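Glucosamine--fructose-6-phosphate aminotransferase [isomerizing] (PDB 3TBF) is the C-terminal, two-SIS-domain part of an enzyme that makes glucosamine 6-phosphate from fructose 6-phosphate and glutamine, and probably carries the sugar isomerase site. Local coordinates at residues 122-126 and 127-131; 64-67 and 68-72; 11-14 and 15-19; 156-160 and 161-165. All coordinates share one frame; numbering follows the deposited sequence.

Interaction 1: 122-126 and 127-131; sequences RKSKK and QNYVG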
loop_
_atom_site.group_PDB
_atom_site.type_symbol
_atom_site.label_atom_id
_atom_site.label_comp_id
_atom_site.label_asym_id
_atom_site.label_seq_id
_atom_site.Cartn_x
_atom_site.Cartn_y
_atom_site.Cartn_z
ATOM N N ARG A 122 4.601 17.381 14.177
ATOM C CA ARG A 122 4.604 17.835 15.566
ATOM C C ARG A 122 4.882 16.701 16.522
ATOM O O ARG A 122 5.615 16.874 17.497
ATOM C CB ARG A 122 3.302 18.544 15.917
ATOM C CG ARG A 122 3.269 19.908 15.258
ATOM C CD ARG A 122 1.881 20.451 15.116
ATOM N NE ARG A 122 1.945 21.797 14.534
ATOM C CZ ARG A 122 0.886 22.571 14.302
ATOM N NH1 ARG A 122 -0.334 22.132 14.594
ATOM N NH2 ARG A 122 1.038 23.777 13.773
ATOM N N LYS A 123 4.329 15.536 16.227
ATOM C CA LYS A 123 4.577 14.370 17.037
ATOM C C LYS A 123 6.042 13.952 16.958
ATOM O O LYS A 123 6.657 13.615 17.971
ATOM C CB LYS A 123 3.613 13.250 16.620
ATOM C CG LYS A 123 4.095 11.842 16.865
ATOM C CD LYS A 123 3.004 10.779 16.615
ATOM C CE LYS A 123 3.663 9.454 16.102
ATOM N NZ LYS A 123 2.818 8.293 16.419
ATOM N N SER A 124 6.621 14.032 15.771
ATOM C CA SER A 124 8.008 13.604 15.555
ATOM C C SER A 124 9.006 14.347 16.445
ATOM O O SER A 124 10.117 13.884 16.696
ATOM C CB SER A 124 8.378 13.799 14.080
ATOM O OG SER A 124 8.779 15.113 13.862
ATOM N N LYS A 125 8.630 15.540 16.863
ATOM C CA LYS A 125 9.538 16.378 17.663
ATOM C C LYS A 125 9.724 15.886 19.099
ATOM O O LYS A 125 10.694 16.234 19.743
ATOM C CB LYS A 125 9.078 17.834 17.651
ATOM C CG LYS A 125 9.748 18.557 16.492
ATOM C CD LYS A 125 8.878 19.567 15.912
ATOM C CE LYS A 125 9.621 20.308 14.827
ATOM N NZ LYS A 125 9.229 21.742 14.907
ATOM N N LYS A 126 8.806 15.054 19.559
ATOM C CA LYS A 126 8.969 14.317 20.794
ATOM C C LYS A 126 9.607 12.945 20.587
ATOM O O LYS A 126 9.652 12.185 21.526
ATOM C CB LYS A 126 7.610 14.050 21.407
ATOM C CG LYS A 126 6.847 15.312 21.763
ATOM C CD LYS A 126 5.351 15.054 21.695
ATOM C CE LYS A 126 4.564 16.339 21.885
ATOM N NZ LYS A 126 3.102 16.032 21.957
ATOM N N GLN A 127 10.086 12.612 19.388
ATOM C CA GLN A 127 10.596 11.264 19.159
ATOM C C GLN A 127 12.064 11.340 18.805
ATOM O O GLN A 127 12.655 12.408 18.694
ATOM C CB GLN A 127 9.762 10.545 18.085
ATOM C CG GLN A 127 8.326 10.233 18.556
ATOM C CD GLN A 127 7.453 9.504 17.519
ATOM O OE1 GLN A 127 6.876 8.439 17.808
ATOM N NE2 GLN A 127 7.329 10.084 16.335
ATOM N N ASN A 128 12.649 10.185 18.602
ATOM C CA ASN A 128 14.063 10.066 18.352
ATOM C C ASN A 128 14.559 10.485 16.952
ATOM O O ASN A 128 15.511 9.906 16.457
ATOM C CB ASN A 128 14.415 8.593 18.573
ATOM C CG ASN A 128 15.881 8.372 18.823
ATOM O OD1 ASN A 128 16.600 9.296 19.268
ATOM N ND2 ASN A 128 16.347 7.141 18.550
ATOM N N TYR A 129 13.956 11.453 16.292
ATOM C CA TYR A 129 14.470 11.788 14.948
ATOM C C TYR A 129 15.629 12.765 15.079
ATOM O O TYR A 129 15.667 13.544 16.033
ATOM C CB TYR A 129 13.401 12.436 14.072
ATOM C CG TYR A 129 12.265 11.528 13.700
ATOM C CD1 TYR A 129 12.374 10.675 12.627
ATOM C CD2 TYR A 129 11.080 11.536 14.405
ATOM C CE1 TYR A 129 11.334 9.846 12.244
ATOM C CE2 TYR A 129 10.039 10.707 14.051
ATOM C CZ TYR A 129 10.169 9.865 12.954
ATOM O OH TYR A 129 9.135 9.036 12.592
ATOM N N VAL A 130 16.553 12.741 14.124
ATOM C CA VAL A 130 17.668 13.679 14.125
ATOM C C VAL A 130 17.213 15.068 13.670
ATOM O O VAL A 130 17.843 16.080 13.971
ATOM C CB VAL A 130 18.841 13.187 13.231
ATOM C CG1 VAL A 130 19.378 11.862 13.740
ATOM C CG2 VAL A 130 18.428 13.043 11.772
ATOM N N GLY A 131 16.119 15.102 12.923
ATOM C CA GLY A 131 15.574 16.365 12.421
ATOM C C GLY A 131 14.473 16.177 11.394
ATOM O O GLY A 131 14.027 15.058 11.157
#

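Interaction 2: 64-67 and 68-72; sequences TSYN and AGMTA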
loop_
_atom_site.group_PDB
_atom_site.type_symbol
_atom_site.label_atom_id
_atom_site.label_comp_id
_atom_site.label_asym_id
_atom_site.label_seq_id
_atom_site.Cartn_x
_atom_site.Cartn_y
_atom_site.Cartn_z
ATOM N N THR A 64 -1.512 12.277 -3.199
ATOM C CA THR A 64 -0.568 12.374 -4.271
ATOM C C THR A 64 0.863 12.535 -3.779
ATOM O O THR A 64 1.798 11.996 -4.406
ATOM C CB THR A 64 -0.961 13.581 -5.138
ATOM O OG1 THR A 64 -2.010 13.161 -6.006
ATOM C CG2 THR A 64 0.156 14.057 -5.969
ATOM N N SER A 65 1.042 13.289 -2.698
ATOM C CA SER A 65 2.354 13.465 -2.107
ATOM C C SER A 65 2.898 12.132 -1.531
ATOM O O SER A 65 4.096 11.846 -1.565
ATOM C CB SER A 65 2.281 14.565 -1.037
ATOM O OG SER A 65 1.896 15.844 -1.643
ATOM N N TYR A 66 2.011 11.273 -1.066
ATOM C CA TYR A 66 2.445 9.982 -0.622
ATOM C C TYR A 66 2.875 9.134 -1.815
ATOM O O TYR A 66 3.908 8.467 -1.753
ATOM C CB TYR A 66 1.360 9.319 0.220
ATOM C CG TYR A 66 1.523 7.868 0.507
ATOM C CD1 TYR A 66 2.346 7.446 1.525
ATOM C CD2 TYR A 66 0.821 6.931 -0.221
ATOM C CE1 TYR A 66 2.486 6.111 1.812
ATOM C CE2 TYR A 66 0.936 5.588 0.035
ATOM C CZ TYR A 66 1.761 5.181 1.054
ATOM O OH TYR A 66 1.884 3.837 1.292
ATOM N N ASN A 67 2.136 9.199 -2.913
ATOM C CA ASN A 67 2.577 8.525 -4.122
ATOM C C ASN A 67 3.954 9.005 -4.597
ATOM O O ASN A 67 4.774 8.203 -5.030
ATOM C CB ASN A 67 1.534 8.689 -5.198
ATOM C CG ASN A 67 0.219 8.052 -4.814
ATOM O OD1 ASN A 67 0.186 7.184 -3.978
ATOM N ND2 ASN A 67 -0.883 8.546 -5.375
ATOM N N ALA A 68 4.257 10.291 -4.428
ATOM C CA ALA A 68 5.587 10.749 -4.815
ATOM C C ALA A 68 6.639 10.118 -3.917
ATOM O O ALA A 68 7.678 9.659 -4.385
ATOM C CB ALA A 68 5.685 12.330 -4.792
ATOM N N GLY A 69 6.365 10.087 -2.619
ATOM C CA GLY A 69 7.279 9.499 -1.665
ATOM C C GLY A 69 7.581 8.046 -1.921
ATOM O O GLY A 69 8.720 7.607 -1.836
HETATM N N MSE A 70 6.550 7.282 -2.227
HETATM C CA MSE A 70 6.734 5.903 -2.631
HETATM C C MSE A 70 7.641 5.765 -3.848
HETATM O O MSE A 70 8.445 4.824 -3.947
HETATM C CB MSE A 70 5.368 5.281 -2.966
HETATM C CG MSE A 70 4.622 4.823 -1.751
HETATM SE SE MSE A 70 2.937 3.913 -2.270
HETATM C CE MSE A 70 3.738 2.315 -3.145
ATOM N N THR A 71 7.526 6.701 -4.790
ATOM C CA THR A 71 8.373 6.616 -5.968
ATOM C C THR A 71 9.799 6.825 -5.488
ATOM O O THR A 71 10.715 6.084 -5.809
ATOM C CB THR A 71 7.985 7.672 -6.976
ATOM O OG1 THR A 71 6.571 7.620 -7.224
ATOM C CG2 THR A 71 8.705 7.471 -8.245
ATOM N N ALA A 72 9.979 7.832 -4.671
ATOM C CA ALA A 72 11.316 8.269 -4.263
ATOM C C ALA A 72 12.070 7.216 -3.458
ATOM O O ALA A 72 13.294 7.223 -3.375
ATOM C CB ALA A 72 11.183 9.556 -3.384
#

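Interaction 3: 11-14 and 15-19; sequences KHYM and LKEIY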
loop_
_atom_site.group_PDB
_atom_site.type_symbol
_atom_site.label_atom_id
_atom_site.label_comp_id
_atom_site.label_asym_id
_atom_site.label_seq_id
_atom_site.Cartn_x
_atom_site.Cartn_y
_atom_site.Cartn_z
ATOM N N LYS A 11 -8.281 25.856 -22.055
ATOM C CA LYS A 11 -9.713 25.653 -21.837
ATOM C C LYS A 11 -10.113 25.560 -20.369
ATOM O O LYS A 11 -11.204 25.951 -20.015
ATOM C CB LYS A 11 -10.101 24.350 -22.527
ATOM C CG LYS A 11 -11.527 24.280 -23.064
ATOM C CD LYS A 11 -11.503 24.306 -24.579
ATOM C CE LYS A 11 -10.812 23.064 -25.185
ATOM N NZ LYS A 11 -10.868 23.107 -26.702
ATOM N N HIS A 12 -9.221 25.024 -19.538
ATOM C CA HIS A 12 -9.433 24.780 -18.114
ATOM C C HIS A 12 -8.124 25.002 -17.405
ATOM O O HIS A 12 -7.061 24.814 -18.011
ATOM C CB HIS A 12 -9.819 23.333 -17.890
ATOM C CG HIS A 12 -11.140 22.976 -18.471
ATOM N ND1 HIS A 12 -11.281 22.454 -19.742
ATOM C CD2 HIS A 12 -12.390 23.101 -17.973
ATOM C CE1 HIS A 12 -12.563 22.257 -19.994
ATOM N NE2 HIS A 12 -13.254 22.640 -18.936
ATOM N N TYR A 13 -8.165 25.372 -16.144
ATOM C CA TYR A 13 -6.933 25.528 -15.395
ATOM C C TYR A 13 -6.153 24.233 -15.304
ATOM O O TYR A 13 -4.918 24.227 -15.379
ATOM C CB TYR A 13 -7.173 26.034 -13.978
ATOM C CG TYR A 13 -7.622 27.446 -13.893
ATOM C CD1 TYR A 13 -6.707 28.494 -13.818
ATOM C CD2 TYR A 13 -8.974 27.744 -13.878
ATOM C CE1 TYR A 13 -7.150 29.830 -13.744
ATOM C CE2 TYR A 13 -9.429 29.049 -13.813
ATOM C CZ TYR A 13 -8.534 30.084 -13.730
ATOM O OH TYR A 13 -9.057 31.361 -13.639
HETATM N N MSE A 14 -6.851 23.128 -15.136
HETATM C CA MSE A 14 -6.147 21.848 -15.028
HETATM C C MSE A 14 -5.261 21.623 -16.258
HETATM O O MSE A 14 -4.168 21.127 -16.134
HETATM C CB MSE A 14 -7.089 20.667 -14.880
HETATM C CG MSE A 14 -6.296 19.448 -14.600
HETATM SE SE MSE A 14 -7.342 17.906 -14.223
HETATM C CE MSE A 14 -5.913 16.442 -14.236
ATOM N N LEU A 15 -5.743 21.990 -17.431
ATOM C CA LEU A 15 -4.993 21.746 -18.650
ATOM C C LEU A 15 -3.825 22.707 -18.745
ATOM O O LEU A 15 -2.757 22.341 -19.151
ATOM C CB LEU A 15 -5.893 21.876 -19.876
ATOM C CG LEU A 15 -5.299 21.449 -21.195
ATOM C CD1 LEU A 15 -4.879 20.009 -21.113
ATOM C CD2 LEU A 15 -6.321 21.698 -22.343
ATOM N N LYS A 16 -4.016 23.919 -18.307
ATOM C CA LYS A 16 -2.874 24.851 -18.226
ATOM C C LYS A 16 -1.753 24.299 -17.336
ATOM O O LYS A 16 -0.571 24.444 -17.652
ATOM C CB LYS A 16 -3.305 26.183 -17.639
ATOM C CG LYS A 16 -2.117 27.081 -17.314
ATOM C CD LYS A 16 -2.552 28.398 -16.803
ATOM C CE LYS A 16 -2.653 28.435 -15.303
ATOM N NZ LYS A 16 -1.410 29.102 -14.780
ATOM N N GLU A 17 -2.141 23.665 -16.226
ATOM C CA GLU A 17 -1.177 23.230 -15.249
ATOM C C GLU A 17 -0.435 22.038 -15.748
ATOM O O GLU A 17 0.742 21.886 -15.482
ATOM C CB GLU A 17 -1.831 22.992 -13.901
ATOM C CG GLU A 17 -2.057 24.336 -13.160
ATOM C CD GLU A 17 -3.310 24.379 -12.254
ATOM O OE1 GLU A 17 -3.678 23.330 -11.670
ATOM O OE2 GLU A 17 -3.916 25.479 -12.118
ATOM N N ILE A 18 -1.099 21.190 -16.499
ATOM C CA ILE A 18 -0.410 20.071 -17.078
ATOM C C ILE A 18 0.619 20.614 -18.045
ATOM O O ILE A 18 1.737 20.114 -18.086
ATOM C CB ILE A 18 -1.364 19.168 -17.806
ATOM C CG1 ILE A 18 -2.200 18.394 -16.802
ATOM C CG2 ILE A 18 -0.623 18.228 -18.645
ATOM C CD1 ILE A 18 -3.352 17.660 -17.414
ATOM N N TYR A 19 0.251 21.662 -18.779
ATOM C CA TYR A 19 1.166 22.264 -19.752
ATOM C C TYR A 19 2.203 23.179 -19.161
ATOM O O TYR A 19 3.090 23.544 -19.882
ATOM C CB TYR A 19 0.431 22.997 -20.861
ATOM C CG TYR A 19 0.029 22.067 -21.962
ATOM C CD1 TYR A 19 -1.107 21.298 -21.858
ATOM C CD2 TYR A 19 0.778 21.968 -23.116
ATOM C CE1 TYR A 19 -1.494 20.448 -22.886
ATOM C CE2 TYR A 19 0.396 21.139 -24.151
ATOM C CZ TYR A 19 -0.755 20.379 -24.028
ATOM O OH TYR A 19 -1.134 19.502 -25.030
#

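Interaction 4: 156-160 and 161-165; sequences GVEIG and VASTK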
loop_
_atom_site.group_PDB
_atom_site.type_symbol
_atom_site.label_atom_id
_atom_site.label_comp_id
_atom_site.label_asym_id
_atom_site.label_seq_id
_atom_site.Cartn_x
_atom_site.Cartn_y
_atom_site.Cartn_z
ATOM N N GLY A 156 4.298 26.848 -8.499
ATOM C CA GLY A 156 3.302 27.924 -8.585
ATOM C C GLY A 156 2.001 27.420 -7.996
ATOM O O GLY A 156 2.015 26.454 -7.283
ATOM N N VAL A 157 0.876 28.033 -8.327
ATOM C CA VAL A 157 -0.394 27.732 -7.683
ATOM C C VAL A 157 -1.195 26.757 -8.530
ATOM O O VAL A 157 -1.118 26.822 -9.773
ATOM C CB VAL A 157 -1.233 29.053 -7.545
ATOM C CG1 VAL A 157 -2.502 28.801 -6.744
ATOM C CG2 VAL A 157 -0.387 30.187 -6.923
ATOM N N GLU A 158 -1.989 25.905 -7.878
ATOM C CA GLU A 158 -2.901 24.959 -8.554
ATOM C C GLU A 158 -4.410 25.219 -8.324
ATOM O O GLU A 158 -4.859 25.290 -7.193
ATOM C CB GLU A 158 -2.615 23.522 -8.092
ATOM C CG GLU A 158 -1.409 22.877 -8.763
ATOM C CD GLU A 158 -1.243 21.394 -8.430
ATOM O OE1 GLU A 158 -1.933 20.894 -7.506
ATOM O OE2 GLU A 158 -0.422 20.721 -9.098
ATOM N N ILE A 159 -5.180 25.337 -9.405
ATOM C CA ILE A 159 -6.630 25.454 -9.332
ATOM C C ILE A 159 -7.318 24.167 -9.836
ATOM O O ILE A 159 -8.488 23.952 -9.584
ATOM C CB ILE A 159 -7.080 26.747 -10.086
ATOM C CG1 ILE A 159 -6.635 27.985 -9.288
ATOM C CG2 ILE A 159 -8.609 26.808 -10.319
ATOM C CD1 ILE A 159 -6.780 29.275 -10.023
ATOM N N GLY A 160 -6.581 23.275 -10.494
ATOM C CA GLY A 160 -7.145 22.004 -10.930
ATOM C C GLY A 160 -7.601 21.188 -9.727
ATOM O O GLY A 160 -6.980 21.229 -8.670
ATOM N N VAL A 161 -8.696 20.466 -9.881
ATOM C CA VAL A 161 -9.159 19.603 -8.814
ATOM C C VAL A 161 -8.000 18.624 -8.481
ATOM O O VAL A 161 -7.620 18.477 -7.313
ATOM C CB VAL A 161 -10.477 18.820 -9.178
ATOM C CG1 VAL A 161 -10.784 17.769 -8.097
ATOM C CG2 VAL A 161 -11.644 19.768 -9.332
ATOM N N ALA A 162 -7.441 17.971 -9.502
ATOM C CA ALA A 162 -6.324 17.074 -9.261
ATOM C C ALA A 162 -5.053 17.877 -9.316
ATOM O O ALA A 162 -4.946 18.867 -10.041
ATOM C CB ALA A 162 -6.279 15.919 -10.293
ATOM N N SER A 163 -4.078 17.462 -8.527
ATOM C CA SER A 163 -2.796 18.088 -8.625
ATOM C C SER A 163 -1.975 17.407 -9.759
ATOM O O SER A 163 -2.000 16.169 -9.956
ATOM C CB SER A 163 -2.090 17.998 -7.304
ATOM O OG SER A 163 -1.510 16.733 -7.235
ATOM N N THR A 164 -1.265 18.234 -10.508
ATOM C CA THR A 164 -0.478 17.775 -11.631
ATOM C C THR A 164 0.946 18.245 -11.433
ATOM O O THR A 164 1.824 17.466 -11.056
ATOM C CB THR A 164 -1.048 18.270 -12.972
ATOM O OG1 THR A 164 -1.170 19.706 -12.952
ATOM C CG2 THR A 164 -2.410 17.610 -13.259
ATOM N N LYS A 165 1.181 19.529 -11.637
ATOM C CA LYS A 165 2.534 20.020 -11.534
ATOM C C LYS A 165 3.120 19.917 -10.130
ATOM O O LYS A 165 4.330 19.850 -9.968
ATOM C CB LYS A 165 2.617 21.418 -12.097
ATOM C CG LYS A 165 1.920 22.427 -11.271
ATOM C CD LYS A 165 1.725 23.694 -11.988
ATOM C CE LYS A 165 1.091 24.711 -11.030
ATOM N NZ LYS A 165 1.294 26.124 -11.512
#

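Interaction 1: 122-126 and 127-131
Gln127 folds its side chain back against the last helical turn, beside Ser124 and Lys123. Its CG stands anti to its own carbonyl carbon (chi1 -68°) and the chain runs straight beyond, which carries the amide end to Lys123, with Gln127 CD 4.0 Å from Lys123 CE. The two long side chains cross at a slant, the Gln127 amide group lying against the CG and CE methylenes of Lys123. Nearer the backbone, Gln127 CB lies 3.6 Å from Ser124 O. The main chain closes the same corner as a type I beta turn from Ser124 to Gln127, in which Gln127 N donates to Ser124 O at 3.0 Å, the donor standing well above the carbonyl plane. This is the helix-to-strand turn of a beta-alpha-beta unit in the first SIS domain: helix 115-124 ends here and strand 129-136 starts beside strand 103-109. Ser124 also meets Tyr129, with Ser124 CB 3.5 Å from Tyr129 CE2. Ser124 O sits at the ring edge, in the ring plane, 3.4 Å from Tyr129 CD2. The buried hydroxyl Ser124 OG turns back along the helix to bond Leu121 O. The Tyr129 ring also meets Phe105 edge-to-face, and Lys123 NZ reaches past the contact to Ile92 O and Asn97 OD1.

Interaction 2: 64-67 and 68-72
Met70, present as selenomethionine, lies one helical turn beyond Tyr66 and lays its side chain across the tyrosine ring, a Met-aromatic contact on helix 63-80 of the first SIS domain. Met70 CG covers one ring face, 4.3 Å from the Tyr66 ring centroid and 20° off its normal, in a CH-pi contact. The selenium comes in more obliquely and meets the outer part of the ring, with Met70 SE 3.5 Å from Tyr66 CE2 and 3.7 Å from Tyr66 OH. Tyr66 CG lies anti to its backbone nitrogen (chi1 167°), whereas Met70 CG is anti to its carbonyl carbon (chi1 -82°), and together these torsions bring ring and methylene over each other. In the backbone of the same turn, Met70 N bonds Tyr66 O at 2.9 Å, almost straight. Val86 and Ile88 of strand 84-88 touch the tyrosine. On another side of the helix Asn67 ND2 bonds Glu244 OE1, and Thr64 OG1 bonds both Lys248 NZ and Glu244 OE2, joining this helix to helix 238-253 of the second SIS domain. Asn67 O carries two donors, Thr71 N at 3.1 Å and Thr71 OG1 at 2.9 Å, which reach it from opposite faces of the carbonyl plane.

Interaction 3: 11-14 and 15-19
The Tyr13 ring meets its neighbours of the next turn at a slant: Lys16 CE comes to 4.3 Å from Tyr13 CD1, and the Glu17 carboxylate approaches obliquely from the same helix. At the far end Leu15 O lies in the plane of the Tyr19 ring, at its edge. The third flat group, the His12 imidazole, leads away from the turn to the Tyr349 ring, their planes about 65° apart, and His12 ND1 bonds Tyr349 OH. All this belongs to the start of helix 13-19, the first helix of the chain, with His12 at the N-cap position. His12 O accepts Lys16 N at 3.2 Å, the donor lying in the carbonyl plane, and a weak bond from Leu15 N. The amides of Tyr13 and Met14, in the first turn, are taken by the two carboxylate oxygens of Asp360, close to the C-terminal end of the model. With CG anti to the carbonyl carbon and a bend at chi2 (148°), the Glu17 carboxylate lies back along its own helix, Glu17 CD 3.5 Å from Tyr13 O and Glu17 OE2 3.8 Å from Tyr13 CB. What holds the acid there is a pair of backbone amides from a neighbouring loop, Ile159 N on OE2 and Gly160 N on OE1. Glu17 N meanwhile bonds Tyr13 O at 3.0 Å. Met14, a selenomethionine, extends fully toward helix 335-355, touching Ser348. Met14 CE comes to 4.3 Å from Ile18 CD1, while Ile18 CG1 packs 3.4 Å from Met14 O.

Interaction 4: 156-160 and 161-165
Gly156, with a positive phi of 70°, lies in the loop between strand 149-152 and helix 165-184, which doubles back on itself and puts Gly156 C 3.8 Å from Lys165 NZ. Gly156 O bonds Asn137 ND2. The next residue, Val157, receives the lysine: Lys165 NZ donates to Val157 O at 3.1 Å from well above the carbonyl plane. The ammonium's charge is met by Glu20 OE1 in a salt bridge, the stronger of its partners. Lys165 reaches across because it is extended beyond CG, although CG itself is wedged between its backbone nitrogen and carbonyl carbon (chi1 69°). Glu158 runs alongside in the opposite direction, with Glu158 CG 3.8 Å from Lys165 CE, so the two charged ends pass each other and finish 6.2 Å apart, measured from Glu158 OE2 to Lys165 NZ. The glutamate instead takes backbone amides: Glu158 OE2 accepts Thr164 N at 3.0 Å, met from above the carboxylate plane, and Ala166 N as well, while Glu158 CD lies 3.7 Å from Ser163 CA. Ile159 turns its side chain away, toward Tyr13, and Gly160 O bonds Gln361 NE2 before the chain reverses at Val161. The Glu158 carboxylate, from earlier in the same loop, thus gathers amides at the N-terminal end of helix 165-184; as in related glucosamine-6-phosphate synthases, this loop probably borders the sugar-phosphate site.

From the N terminus the chain passes interaction 3, then 2, then 1, then 4. All lie in series, with no nesting or crossing, and each is one continuous stretch. Interaction 3 spans the start of helix 13-19 and interaction 2 lies within helix 63-80; interaction 1 closes a helix-to-strand turn, and interaction 4 bends a loop back before helix 165-184. In space, interactions 3 and 4 meet where the Glu17 carboxylate takes Ile159 N and Gly160 N, tying the first helix to that loop. Interaction 4 also touches interaction 2, through Thr64 CG2 and Ser163 OG at 3.4 Å. Interaction 1 sits apart at the surface of the first SIS domain, its nearest atoms about 13 Å from those of interaction 2.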